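Local coordinates for protein alpha-galactosidase 1 (Saccharomyces cerevisiae, PDB 3LRK) that hydrolyses terminal, non-reducing alpha-D-galactose residues from alpha-galactosides such as galactose oligosaccharides, galactomannans and galactolipids, working as a secreted, glycosylated homotetramer, at residues A[45-48]-A[49-53]; A[128-131]-A[132-135]; A[157-160]-A[161-164]; A[270-273]-A[274-277]; A[419-423]-A[424-428]. The protein carries 1 engineered substitution. One frame throughout, in Å; residues are numbered along the deposited sequence.

Contact 1. Residues A[45-48]-A[49-53]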
loop_
_atom_site.group_PDB
_atom_site.type_symbol
_atom_site.label_atom_id
_atom_site.label_comp_id
_atom_site.label_asym_id
_atom_site.label_seq_id
_atom_site.Cartn_x
_atom_site.Cartn_y
_atom_site.Cartn_z
ATOM N N SER A 45 1.194 38.863 -17.601
ATOM C CA SER A 45 1.794 39.666 -18.669
ATOM C C SER A 45 3.133 40.203 -18.194
ATOM O O SER A 45 3.426 40.136 -17.006
ATOM C CB SER A 45 0.881 40.832 -19.066
ATOM O OG SER A 45 0.791 41.782 -18.020
ATOM N N GLU A 46 3.944 40.725 -19.116
ATOM C CA GLU A 46 5.180 41.411 -18.727
ATOM C C GLU A 46 4.872 42.486 -17.692
ATOM O O GLU A 46 5.527 42.557 -16.646
ATOM C CB GLU A 46 5.897 42.032 -19.930
ATOM C CG GLU A 46 7.189 42.745 -19.536
ATOM C CD GLU A 46 7.868 43.503 -20.678
ATOM O OE1 GLU A 46 8.051 42.950 -21.776
ATOM O OE2 GLU A 46 8.252 44.667 -20.453
ATOM N N GLN A 47 3.855 43.297 -17.987
ATOM C CA GLN A 47 3.456 44.417 -17.127
ATOM C C GLN A 47 3.132 43.994 -15.699
ATOM O O GLN A 47 3.605 44.627 -14.753
ATOM C CB GLN A 47 2.275 45.183 -17.734
ATOM C CG GLN A 47 2.177 46.624 -17.235
ATOM C CD GLN A 47 3.388 47.444 -17.639
ATOM O OE1 GLN A 47 3.800 47.427 -18.798
ATOM N NE2 GLN A 47 3.968 48.163 -16.683
ATOM N N LEU A 48 2.335 42.931 -15.548
ATOM C CA LEU A 48 2.035 42.351 -14.228
ATOM C C LEU A 48 3.312 42.031 -13.480
ATOM O O LEU A 48 3.471 42.381 -12.306
ATOM C CB LEU A 48 1.203 41.048 -14.344
ATOM C CG LEU A 48 1.335 40.069 -13.147
ATOM C CD1 LEU A 48 0.534 40.530 -11.919
ATOM C CD2 LEU A 48 0.990 38.619 -13.494
ATOM N N LEU A 49 4.214 41.347 -14.171
ATOM C CA LEU A 49 5.420 40.834 -13.563
ATOM C C LEU A 49 6.307 41.974 -13.078
ATOM O O LEU A 49 6.826 41.932 -11.963
ATOM C CB LEU A 49 6.160 39.971 -14.582
ATOM C CG LEU A 49 6.435 38.499 -14.261
ATOM C CD1 LEU A 49 5.298 37.818 -13.496
ATOM C CD2 LEU A 49 6.715 37.785 -15.565
ATOM N N LEU A 50 6.466 42.998 -13.912
ATOM C CA LEU A 50 7.345 44.121 -13.583
ATOM C C LEU A 50 6.743 45.070 -12.538
ATOM O O LEU A 50 7.467 45.570 -11.680
ATOM C CB LEU A 50 7.779 44.870 -14.851
ATOM C CG LEU A 50 8.510 44.008 -15.899
ATOM C CD1 LEU A 50 8.991 44.845 -17.071
ATOM C CD2 LEU A 50 9.668 43.192 -15.305
ATOM N N ASP A 51 5.431 45.318 -12.621
ATOM C CA ASP A 51 4.698 46.068 -11.574
ATOM C C ASP A 51 4.805 45.407 -10.204
ATOM O O ASP A 51 5.042 46.078 -9.201
ATOM C CB ASP A 51 3.216 46.213 -11.922
ATOM C CG ASP A 51 2.962 47.213 -13.036
ATOM O OD1 ASP A 51 3.917 47.874 -13.505
ATOM O OD2 ASP A 51 1.784 47.318 -13.452
ATOM N N THR A 52 4.627 44.087 -10.167
ATOM C CA THR A 52 4.775 43.318 -8.928
ATOM C C THR A 52 6.202 43.393 -8.401
ATOM O O THR A 52 6.415 43.636 -7.219
ATOM C CB THR A 52 4.394 41.838 -9.131
ATOM O OG1 THR A 52 2.976 41.728 -9.262
ATOM C CG2 THR A 52 4.847 40.987 -7.945
ATOM N N ALA A 53 7.168 43.178 -9.291
ATOM C CA ALA A 53 8.568 43.212 -8.927
ATOM C C ALA A 53 8.950 44.584 -8.372
ATOM O O ALA A 53 9.667 44.662 -7.382
ATOM C CB ALA A 53 9.437 42.852 -10.123
#
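Gln47 and Asp51, one turn apart on helix 46-58, are joined through their side chains: Gln47 NE2 donates to Asp51 OD1 at 3.2 Å. The glutamine chain leaves with CG opposite its backbone N and then bends at chi2 (63°), which swings the amide along the helix toward the aspartate. The two flat groups are turned 60° against each other, and NE2 meets OD1 from above the carboxylate plane rather than within it. Glu46 behaves differently. Its extended chain crosses Leu50 at a slant, with CG 3.7 Å from Leu50 CD1, while its carboxylate is held by Asn94 through OE1. Leu48 and Thr52 lie side by side and point the same way, Leu48 CD1 passing 3.8 Å from Thr52 OG1. Thr52 N donates to Leu48 O at 3.0 Å. Ser45 is the N-cap: OG accepts from Leu48 N at 3.1 Å in a nearly straight bond (171°). The inner face, with Leu49 on Trp34 and Val99, packs helix 46-58 of the TIM-barrel domain against strand 32-35 and helix 96-105. The chemistry divides into an exposed amide-carboxylate link, a largely apolar buried side where Asn94 meets the Glu46 carboxylate, and a serine hydroxyl satisfying a first-turn N-H.

Contact 2. Residues A[128-131]-A[132-135]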
loop_
_atom_site.group_PDB
_atom_site.type_symbol
_atom_site.label_atom_id
_atom_site.label_comp_id
_atom_site.label_asym_id
_atom_site.label_seq_id
_atom_site.Cartn_x
_atom_site.Cartn_y
_atom_site.Cartn_z
ATOM N N LEU A 128 7.670 17.150 -21.446
ATOM C CA LEU A 128 8.024 15.715 -21.477
ATOM C C LEU A 128 8.476 15.261 -22.877
ATOM O O LEU A 128 7.733 15.393 -23.856
ATOM C CB LEU A 128 6.883 14.841 -20.948
ATOM C CG LEU A 128 7.165 13.342 -20.736
ATOM C CD1 LEU A 128 8.444 13.116 -19.896
ATOM C CD2 LEU A 128 5.939 12.666 -20.091
ATOM N N GLY A 129 9.707 14.754 -22.943
ATOM C CA GLY A 129 10.340 14.321 -24.186
ATOM C C GLY A 129 10.877 15.488 -25.003
ATOM O O GLY A 129 11.353 15.302 -26.113
ATOM N N ARG A 130 10.779 16.692 -24.448
ATOM C CA ARG A 130 11.204 17.912 -25.123
ATOM C C ARG A 130 12.159 18.682 -24.230
ATOM O O ARG A 130 12.324 19.891 -24.378
ATOM C CB ARG A 130 9.980 18.762 -25.476
ATOM C CG ARG A 130 8.976 18.016 -26.390
ATOM C CD ARG A 130 7.714 18.825 -26.565
ATOM N NE ARG A 130 6.666 18.130 -27.319
ATOM C CZ ARG A 130 6.519 18.175 -28.646
ATOM N NH1 ARG A 130 7.366 18.863 -29.413
ATOM N NH2 ARG A 130 5.516 17.512 -29.221
ATOM N N GLU A 131 12.814 17.958 -23.323
ATOM C CA GLU A 131 13.569 18.587 -22.241
ATOM C C GLU A 131 14.754 19.388 -22.749
ATOM O O GLU A 131 15.004 20.487 -22.254
ATOM C CB GLU A 131 14.025 17.556 -21.199
ATOM C CG GLU A 131 12.878 16.910 -20.406
ATOM C CD GLU A 131 12.281 15.681 -21.087
ATOM O OE1 GLU A 131 12.640 15.395 -22.246
ATOM O OE2 GLU A 131 11.451 15.008 -20.453
ATOM N N GLU A 132 15.478 18.841 -23.729
ATOM C CA GLU A 132 16.657 19.523 -24.252
ATOM C C GLU A 132 16.310 20.898 -24.841
ATOM O O GLU A 132 16.929 21.889 -24.453
ATOM C CB GLU A 132 17.442 18.643 -25.236
ATOM C CG GLU A 132 18.362 17.656 -24.480
ATOM C CD GLU A 132 19.400 16.925 -25.334
ATOM O OE1 GLU A 132 19.536 17.219 -26.550
ATOM O OE2 GLU A 132 20.081 16.035 -24.760
ATOM N N GLU A 133 15.306 20.947 -25.729
ATOM C CA GLU A 133 14.850 22.208 -26.360
ATOM C C GLU A 133 14.316 23.169 -25.331
ATOM O O GLU A 133 14.495 24.386 -25.451
ATOM C CB GLU A 133 13.668 22.026 -27.327
ATOM C CG GLU A 133 13.694 20.940 -28.293
ATOM C CD GLU A 133 13.217 19.633 -27.732
ATOM O OE1 GLU A 133 14.008 19.039 -26.998
ATOM O OE2 GLU A 133 12.092 19.188 -28.073
ATOM N N ASP A 134 13.574 22.641 -24.362
ATOM C CA ASP A 134 12.863 23.520 -23.436
ATOM C C ASP A 134 13.813 24.159 -22.424
ATOM O O ASP A 134 13.754 25.372 -22.187
ATOM C CB ASP A 134 11.679 22.806 -22.795
ATOM C CG ASP A 134 10.514 22.618 -23.776
ATOM O OD1 ASP A 134 10.679 22.913 -24.975
ATOM O OD2 ASP A 134 9.434 22.172 -23.341
ATOM N N ALA A 135 14.715 23.350 -21.871
ATOM C CA ALA A 135 15.823 23.874 -21.065
ATOM C C ALA A 135 16.622 24.930 -21.842
ATOM O O ALA A 135 16.976 25.962 -21.279
ATOM C CB ALA A 135 16.740 22.738 -20.599
HETATM O O HOH W 1 14.311 16.611 -26.509
HETATM O O HOH W 2 9.824 20.297 -29.244
#
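The carboxylate of Glu133 folds back over the backbone of Arg130, and here the contact is close: OE2 lies 3.3 Å from Arg130 CA, and OE1 comes to 3.2 Å from Arg130 O, an acceptor facing an acceptor. A bend at chi2 (84°) returns the glutamate toward the start of its own helix. Asp134 N donates to that same Arg130 O at 3.0 Å, and Ala135 N to Glu131 O at 2.9 Å. Asp134 itself is buried, its OD2 shared by Ser127 and a salt bridge to Arg79. Arg130 is the N-cap residue of helix 131-140, which follows strand 109-115 in the TIM barrel; Ala135 and Glu131 pack on Ala173 of the neighbouring helix 160-177. Just ahead of the cap, Gly129 N donates to Glu131 OE2 at 3.1 Å, reaching the oxygen from above the carboxylate plane. The outer side is looser and runs through water. Although opposite in charge, Arg130 NH1 and Glu133 OE2 stay 4.9 Å apart, bridged by a water in the plane of the guanidinium that accepts from NH1 and donates to OE2. A second water donates to Glu133 OE1 and, at 3.3 Å, to Gly129 O.

Contact 3. Residues A[157-160]-A[161-164]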
loop_
_atom_site.group_PDB
_atom_site.type_symbol
_atom_site.label_atom_id
_atom_site.label_comp_id
_atom_site.label_asym_id
_atom_site.label_seq_id
_atom_site.Cartn_x
_atom_site.Cartn_y
_atom_site.Cartn_z
ATOM N N PHE A 157 4.900 7.572 -13.905
ATOM C CA PHE A 157 4.917 7.693 -12.455
ATOM C C PHE A 157 4.553 6.319 -11.882
ATOM O O PHE A 157 4.253 5.389 -12.646
ATOM C CB PHE A 157 3.923 8.775 -11.996
ATOM C CG PHE A 157 2.485 8.357 -12.087
ATOM C CD1 PHE A 157 1.808 7.911 -10.951
ATOM C CD2 PHE A 157 1.808 8.389 -13.310
ATOM C CE1 PHE A 157 0.471 7.500 -11.026
ATOM C CE2 PHE A 157 0.474 7.983 -13.400
ATOM C CZ PHE A 157 -0.195 7.531 -12.248
ATOM N N GLY A 158 4.567 6.184 -10.557
ATOM C CA GLY A 158 4.090 4.953 -9.914
ATOM C C GLY A 158 5.148 4.213 -9.129
ATOM O O GLY A 158 4.834 3.488 -8.177
ATOM N N THR A 159 6.405 4.417 -9.514
ATOM C CA THR A 159 7.559 3.940 -8.749
ATOM C C THR A 159 8.573 5.078 -8.592
ATOM O O THR A 159 8.597 6.003 -9.396
ATOM C CB THR A 159 8.259 2.729 -9.424
ATOM O OG1 THR A 159 8.894 3.145 -10.641
ATOM C CG2 THR A 159 7.278 1.579 -9.714
ATOM N N PRO A 160 9.400 5.042 -7.530
ATOM C CA PRO A 160 10.499 6.032 -7.424
ATOM C C PRO A 160 11.362 6.141 -8.691
ATOM O O PRO A 160 11.678 7.247 -9.146
ATOM C CB PRO A 160 11.344 5.474 -6.269
ATOM C CG PRO A 160 10.327 4.806 -5.397
ATOM C CD PRO A 160 9.354 4.147 -6.362
ATOM N N GLU A 161 11.726 5.004 -9.266
ATOM C CA GLU A 161 12.663 4.986 -10.392
ATOM C C GLU A 161 12.138 5.685 -11.652
ATOM O O GLU A 161 12.881 6.413 -12.318
ATOM C CB GLU A 161 13.077 3.551 -10.700
ATOM C CG GLU A 161 14.129 3.421 -11.781
ATOM C CD GLU A 161 14.112 2.054 -12.439
ATOM O OE1 GLU A 161 15.196 1.608 -12.869
ATOM O OE2 GLU A 161 13.018 1.432 -12.537
ATOM N N ILE A 162 10.873 5.447 -11.997
ATOM C CA ILE A 162 10.290 6.107 -13.170
ATOM C C ILE A 162 10.127 7.633 -12.992
ATOM O O ILE A 162 10.403 8.392 -13.917
ATOM C CB ILE A 162 8.967 5.434 -13.645
ATOM C CG1 ILE A 162 8.548 6.007 -15.003
ATOM C CG2 ILE A 162 7.851 5.583 -12.597
ATOM C CD1 ILE A 162 7.558 5.120 -15.778
ATOM N N SER A 163 9.678 8.074 -11.816
ATOM C CA SER A 163 9.523 9.515 -11.561
ATOM C C SER A 163 10.887 10.211 -11.473
ATOM O O SER A 163 11.079 11.313 -12.000
ATOM C CB SER A 163 8.715 9.752 -10.289
ATOM O OG SER A 163 7.343 9.497 -10.528
ATOM N N TYR A 164 11.836 9.563 -10.806
ATOM C CA TYR A 164 13.205 10.056 -10.761
ATOM C C TYR A 164 13.804 10.266 -12.159
ATOM O O TYR A 164 14.399 11.302 -12.424
ATOM C CB TYR A 164 14.085 9.099 -9.951
ATOM C CG TYR A 164 15.564 9.354 -10.090
ATOM C CD1 TYR A 164 16.209 10.313 -9.289
ATOM C CD2 TYR A 164 16.328 8.633 -11.008
ATOM C CE1 TYR A 164 17.565 10.534 -9.403
ATOM C CE2 TYR A 164 17.696 8.856 -11.140
ATOM C CZ TYR A 164 18.307 9.805 -10.329
ATOM O OH TYR A 164 19.664 10.029 -10.447
#
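Thr159 and Ile162 meet at the N-terminus of helix 160-177, a TIM-barrel helix for which Thr159 is the N-cap. Thr159 OG1 accepts from Ile162 N at 3.3 Å, a weak but fairly straight capping bond; chi1 of 68° sets the hydroxyl between the backbone N and the carbonyl carbon, facing the first turn. Thr159 O receives an equally weak bond from Ser163 N, whereas Tyr164 N to Pro160 O, at 2.9 Å, is a full helical bond. Ser163 OG is satisfied farther off by Asp191, whose OD2 also accepts from Gly158 N, tying the loop and the first turn to one carboxylate. Van der Waals packing makes up the rest. The Ile162 side chain crosses that of Thr159 at about a right angle, its CG2 branch lying 3.3 Å from Thr159 OG1 and 3.5 Å from Phe157 C. Contacts between subunits complete the setting: the Phe157 ring meets Tyr195 of a neighbouring subunit edge-to-face and packs on Pro160 of that subunit, while Pro160 here touches Phe157 of another, so the cap belongs to the tetramer interface. Beside the Phe157 backbone, Ser163 OG stands 3.6 Å from Phe157 CA.

Contact 4. Residues A[270-273]-A[274-277]. With NAG (2-acetamido-2-deoxy-beta-D-glucopyranose), chain B.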
loop_
_atom_site.group_PDB
_atom_site.type_symbol
_atom_site.label_atom_id
_atom_site.label_comp_id
_atom_site.label_asym_id
_atom_site.label_seq_id
_atom_site.Cartn_x
_atom_site.Cartn_y
_atom_site.Cartn_z
ATOM N N ASN A 270 -8.931 34.285 3.772
ATOM C CA ASN A 270 -9.409 34.763 5.059
ATOM C C ASN A 270 -8.826 34.117 6.313
ATOM O O ASN A 270 -9.475 33.868 7.272
ATOM C CB ASN A 270 -10.927 34.757 5.079
ATOM C CG ASN A 270 -11.531 35.423 3.854
ATOM O OD1 ASN A 270 -12.372 34.865 3.166
ATOM N ND2 ASN A 270 -11.117 36.615 3.598
ATOM N N LEU A 271 -7.551 33.873 6.284
ATOM C CA LEU A 271 -6.838 33.369 7.443
ATOM C C LEU A 271 -6.817 34.456 8.522
ATOM O O LEU A 271 -6.715 35.650 8.210
ATOM C CB LEU A 271 -5.420 32.942 7.041
ATOM C CG LEU A 271 -5.332 31.780 6.033
ATOM C CD1 LEU A 271 -3.926 31.659 5.444
ATOM C CD2 LEU A 271 -5.780 30.458 6.656
ATOM N N THR A 272 -6.955 34.047 9.780
ATOM C CA THR A 272 -6.815 34.985 10.897
ATOM C C THR A 272 -5.346 35.378 11.024
ATOM O O THR A 272 -4.483 34.777 10.375
ATOM C CB THR A 272 -7.340 34.403 12.240
ATOM O OG1 THR A 272 -6.456 33.374 12.714
ATOM C CG2 THR A 272 -8.771 33.861 12.091
ATOM N N ASP A 273 -5.055 36.381 11.845
ATOM C CA ASP A 273 -3.670 36.790 12.069
ATOM C C ASP A 273 -2.873 35.674 12.757
ATOM O O ASP A 273 -1.717 35.431 12.419
ATOM C CB ASP A 273 -3.591 38.083 12.889
ATOM C CG ASP A 273 -2.192 38.693 12.888
ATOM O OD1 ASP A 273 -1.598 38.858 11.797
ATOM O OD2 ASP A 273 -1.679 39.007 13.986
ATOM N N ASP A 274 -3.492 35.003 13.720
ATOM C CA ASP A 274 -2.848 33.857 14.369
ATOM C C ASP A 274 -2.541 32.728 13.387
ATOM O O ASP A 274 -1.457 32.154 13.435
ATOM C CB ASP A 274 -3.695 33.339 15.526
ATOM C CG ASP A 274 -3.657 34.262 16.718
ATOM O OD1 ASP A 274 -2.541 34.585 17.183
ATOM O OD2 ASP A 274 -4.746 34.661 17.180
ATOM N N GLU A 275 -3.501 32.426 12.510
ATOM C CA GLU A 275 -3.345 31.390 11.492
ATOM C C GLU A 275 -2.195 31.703 10.535
ATOM O O GLU A 275 -1.423 30.812 10.190
ATOM C CB GLU A 275 -4.655 31.170 10.715
ATOM C CG GLU A 275 -5.717 30.405 11.507
ATOM C CD GLU A 275 -7.060 30.272 10.787
ATOM O OE1 GLU A 275 -7.387 31.099 9.911
ATOM O OE2 GLU A 275 -7.809 29.334 11.120
ATOM N N GLU A 276 -2.086 32.966 10.117
ATOM C CA GLU A 276 -1.008 33.400 9.239
ATOM C C GLU A 276 0.361 33.352 9.929
ATOM O O GLU A 276 1.351 32.993 9.297
ATOM C CB GLU A 276 -1.292 34.789 8.652
ATOM C CG GLU A 276 -2.405 34.783 7.597
ATOM C CD GLU A 276 -2.575 36.111 6.866
ATOM O OE1 GLU A 276 -1.805 37.061 7.119
ATOM O OE2 GLU A 276 -3.487 36.190 6.020
ATOM N N LYS A 277 0.411 33.677 11.224
ATOM C CA LYS A 277 1.670 33.613 11.995
ATOM C C LYS A 277 2.153 32.172 12.169
ATOM O O LYS A 277 3.347 31.886 12.026
ATOM C CB LYS A 277 1.512 34.249 13.384
ATOM C CG LYS A 277 1.355 35.774 13.392
ATOM C CD LYS A 277 1.802 36.374 14.726
ATOM C CE LYS A 277 0.861 36.012 15.864
ATOM N NZ LYS A 277 1.296 36.624 17.145
HETATM C C1 NAG B . -11.107 37.864 2.909
HETATM C C2 NAG B . -10.559 38.568 1.650
HETATM C C3 NAG B . -10.795 40.098 1.569
HETATM C C4 NAG B . -12.066 40.553 2.306
HETATM C C5 NAG B . -12.188 39.804 3.623
HETATM C C6 NAG B . -13.377 40.241 4.471
HETATM C C7 NAG B . -8.435 38.436 0.429
HETATM C C8 NAG B . -6.976 38.733 0.612
HETATM N N2 NAG B . -9.140 38.272 1.547
HETATM O O3 NAG B . -10.841 40.511 0.203
HETATM O O4 NAG B . -12.033 41.943 2.552
HETATM O O5 NAG B . -12.334 38.450 3.270
HETATM O O6 NAG B . -13.290 39.603 5.723
HETATM O O7 NAG B . -8.925 38.360 -0.701
HETATM O O HOH W 3 -5.472 35.482 4.688
#
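Leu271 and Thr272 are met by the side chains of Glu275 and Glu276, while Asn270 points away from the helix and carries sugar: its ND2 is joined covalently to C1 of an N-acetylglucosamine, and its OD1 accepts from Leu382 N of a neighbouring subunit. Leu271 turns inward. Its CB rests 3.6 Å from Glu276 CG, the two side chains crossing at a slant, and CD2 approaches Glu275 OE1 to 3.7 Å. A water accepts from Leu271 N at 3.1 Å and also lies by Glu276 OE2, an oxygen salt-bridged to Lys300, while OE1 is hydrogen-bonded to Ser303. Thr272 is gripped in both directions. With chi1 at 71°, OG1 is turned to the helix and accepts from Glu275 N at 3.1 Å; in return Thr272 N donates to Glu275 OE1 at 3.0 Å, on the anti side and 29° out of the carboxylate plane. Glu275 OE2 is engaged by His460. Asp273 begins the helix, its carbonyl accepting from Lys277 N at 3.0 Å and its carboxylate salt-bridged to Arg400. The reciprocal Thr272-Glu275 pair is a capping box, closing the N-terminus of TIM-barrel helix 273-285 two residues after the glycosylated Asn270.

Contact 5. Residues A[419-423]-A[424-428]. With NAG (2-acetamido-2-deoxy-beta-D-glucopyranose), chain C; NAG (2-acetamido-2-deoxy-beta-D-glucopyranose), chain D.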
loop_
_atom_site.group_PDB
_atom_site.type_symbol
_atom_site.label_atom_id
_atom_site.label_comp_id
_atom_site.label_asym_id
_atom_site.label_seq_id
_atom_site.Cartn_x
_atom_site.Cartn_y
_atom_site.Cartn_z
ATOM N N ILE A 419 13.399 50.530 8.268
ATOM C CA ILE A 419 12.373 49.861 9.075
ATOM C C ILE A 419 12.512 48.336 8.952
ATOM O O ILE A 419 12.740 47.651 9.954
ATOM C CB ILE A 419 10.935 50.340 8.715
ATOM C CG1 ILE A 419 10.791 51.848 8.985
ATOM C CG2 ILE A 419 9.877 49.537 9.498
ATOM C CD1 ILE A 419 9.488 52.458 8.519
ATOM N N LEU A 420 12.392 47.814 7.728
ATOM C CA LEU A 420 12.684 46.398 7.468
ATOM C C LEU A 420 14.185 46.138 7.476
ATOM O O LEU A 420 14.972 46.985 7.047
ATOM C CB LEU A 420 12.086 45.916 6.141
ATOM C CG LEU A 420 10.606 46.067 5.763
ATOM C CD1 LEU A 420 10.213 44.944 4.799
ATOM C CD2 LEU A 420 9.651 46.100 6.941
ATOM N N TYR A 421 14.572 44.965 7.976
ATOM C CA TYR A 421 15.950 44.497 7.910
ATOM C C TYR A 421 16.399 44.341 6.455
ATOM O O TYR A 421 15.643 43.832 5.623
ATOM C CB TYR A 421 16.075 43.162 8.642
ATOM C CG TYR A 421 17.482 42.638 8.767
ATOM C CD1 TYR A 421 18.309 43.050 9.813
ATOM C CD2 TYR A 421 17.983 41.713 7.851
ATOM C CE1 TYR A 421 19.604 42.560 9.936
ATOM C CE2 TYR A 421 19.269 41.218 7.963
ATOM C CZ TYR A 421 20.073 41.645 9.009
ATOM O OH TYR A 421 21.346 41.160 9.117
ATOM N N ASN A 422 17.620 44.789 6.164
ATOM C CA ASN A 422 18.201 44.705 4.820
ATOM C C ASN A 422 19.250 43.590 4.780
ATOM O O ASN A 422 20.399 43.778 5.188
ATOM C CB ASN A 422 18.780 46.070 4.385
ATOM C CG ASN A 422 19.115 46.138 2.886
ATOM O OD1 ASN A 422 19.368 45.120 2.244
ATOM N ND2 ASN A 422 19.118 47.365 2.334
ATOM N N ALA A 423 18.829 42.418 4.302
ATOM C CA ALA A 423 19.696 41.241 4.227
ATOM C C ALA A 423 20.729 41.351 3.103
ATOM O O ALA A 423 21.783 40.710 3.156
ATOM C CB ALA A 423 18.859 39.964 4.064
ATOM N N THR A 424 20.423 42.154 2.086
ATOM C CA THR A 424 21.376 42.412 1.002
ATOM C C THR A 424 22.580 43.183 1.547
ATOM O O THR A 424 23.721 42.926 1.163
ATOM C CB THR A 424 20.733 43.215 -0.154
ATOM O OG1 THR A 424 19.523 42.578 -0.579
ATOM C CG2 THR A 424 21.680 43.317 -1.343
ATOM N N GLU A 425 22.309 44.115 2.455
ATOM C CA GLU A 425 23.338 44.954 3.065
ATOM C C GLU A 425 24.148 44.139 4.073
ATOM O O GLU A 425 25.379 44.228 4.120
ATOM C CB GLU A 425 22.678 46.164 3.734
ATOM C CG GLU A 425 23.637 47.248 4.209
ATOM C CD GLU A 425 22.913 48.466 4.775
ATOM O OE1 GLU A 425 21.708 48.363 5.102
ATOM O OE2 GLU A 425 23.557 49.532 4.897
ATOM N N GLN A 426 23.441 43.333 4.862
ATOM C CA GLN A 426 24.051 42.492 5.888
ATOM C C GLN A 426 23.289 41.173 5.983
ATOM O O GLN A 426 22.144 41.139 6.458
ATOM C CB GLN A 426 24.028 43.214 7.233
ATOM C CG GLN A 426 24.752 42.504 8.363
ATOM C CD GLN A 426 24.433 43.124 9.706
ATOM O OE1 GLN A 426 23.329 42.959 10.235
ATOM N NE2 GLN A 426 25.395 43.852 10.263
ATOM N N SER A 427 23.936 40.098 5.535
ATOM C CA SER A 427 23.339 38.758 5.512
ATOM C C SER A 427 22.786 38.337 6.874
ATOM O O SER A 427 23.183 38.870 7.921
ATOM C CB SER A 427 24.369 37.730 5.035
ATOM O OG SER A 427 25.381 37.546 6.011
ATOM N N TYR A 428 21.862 37.382 6.858
ATOM C CA TYR A 428 21.311 36.848 8.098
ATOM C C TYR A 428 22.398 36.272 9.008
ATOM O O TYR A 428 22.377 36.508 10.217
ATOM C CB TYR A 428 20.180 35.851 7.811
ATOM C CG TYR A 428 18.945 36.542 7.275
ATOM C CD1 TYR A 428 18.543 36.375 5.946
ATOM C CD2 TYR A 428 18.199 37.398 8.091
ATOM C CE1 TYR A 428 17.414 37.037 5.444
ATOM C CE2 TYR A 428 17.071 38.057 7.612
ATOM C CZ TYR A 428 16.680 37.875 6.288
ATOM O OH TYR A 428 15.558 38.534 5.825
HETATM C C1 NAG C . 19.470 47.422 0.927
HETATM C C2 NAG C . 18.714 48.531 0.187
HETATM C C3 NAG C . 19.099 48.652 -1.291
HETATM C C4 NAG C . 20.589 48.466 -1.607
HETATM C C5 NAG C . 21.344 47.609 -0.575
HETATM C C6 NAG C . 22.805 48.043 -0.522
HETATM C C7 NAG C . 16.514 49.018 1.101
HETATM C C8 NAG C . 15.040 48.958 0.840
HETATM N N2 NAG C . 17.283 48.321 0.273
HETATM O O3 NAG C . 18.685 49.916 -1.771
HETATM O O4 NAG C . 20.681 47.825 -2.872
HETATM O O5 NAG C . 20.842 47.689 0.753
HETATM O O6 NAG C . 23.585 46.969 -0.054
HETATM O O7 NAG C . 16.959 49.681 2.036
HETATM C C1 NAG D . 21.299 48.629 -3.909
HETATM C C2 NAG D . 21.859 47.677 -4.979
HETATM C C3 NAG D . 22.324 48.412 -6.241
HETATM C C4 NAG D . 21.237 49.373 -6.724
HETATM C C5 NAG D . 20.872 50.332 -5.582
HETATM C C6 NAG D . 19.816 51.361 -5.995
HETATM C C7 NAG D . 22.910 45.522 -4.421
HETATM C C8 NAG D . 24.152 44.844 -3.919
HETATM N N2 NAG D . 22.936 46.862 -4.434
HETATM O O3 NAG D . 22.629 47.489 -7.265
HETATM O O4 NAG D . 21.649 50.057 -7.894
HETATM O O5 NAG D . 20.400 49.581 -4.468
HETATM O O6 NAG D . 18.612 50.728 -6.384
HETATM O O7 NAG D . 21.945 44.839 -4.790
HETATM O O HOH W 4 19.589 49.752 4.182
#
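Asn422 turns its side chain back over the following residues, and both of its oxygens take backbone N-H groups. OD1 accepts from Glu425 N at 3.1 Å, the donor standing well above the carbonyl plane (64°) rather than on a lone pair. Asn422 O accepts from Gln426 N at 3.1 Å, with a weaker bond from Glu425 N beside it. The amide nitrogen ND2 is bound to C1 of an N-acetylglucosamine, and its remaining N-H goes to a water at 3.1 Å, which in turn lies 2.7 Å from Glu425 OE1. Thr424 OG1 is satisfied by Asp63, whose other carboxylate oxygen is hydrogen-bonded to the glycan. On the buried side Tyr421 OH lies 2.8 Å from Gln426 O and 3.2 Å from Ser427 O, both contacts being weak as hydrogen bonds. Tyr428 OH is taken by Met64 O. The rings of Tyr421 and Tyr428 are nearly parallel but slid apart, centroids 5.5 Å from each other, so they scarcely overlap. Ala423 CB sits over one face of Tyr428 in a CH-pi contact, 4.0 Å from the centroid. Ser427 then caps helix 428-433 by accepting from Asp430 N. Polar bonds and a water thus probably limit the rotation of the sugar-bearing amide, while the two tyrosines pack among helices 310-316 and 437-440.

How the contacts relate
Contacts 1 to 4 follow one another along the TIM-barrel domain, each at the N-terminus of a different helix, 46-58, 131-140, 160-177 and 273-285. Contact 5 comes last, in the loop between helices 403-410 and 428-433, and ends at the start of the latter. Contacts 2 and 3 are the nearest pair, with centres about 19 Å apart, contact 2 packing on helix 160-177, which contact 3 begins. Contacts 2 and 4 lie about 41 Å apart, centre to centre, on opposite sides of the chain's centre. None touches another. Contacts 4 and 5 carry N-linked glycans, and contacts 3 and 4 reach neighbouring subunits, so these two local caps lie where the tetramer is assembled.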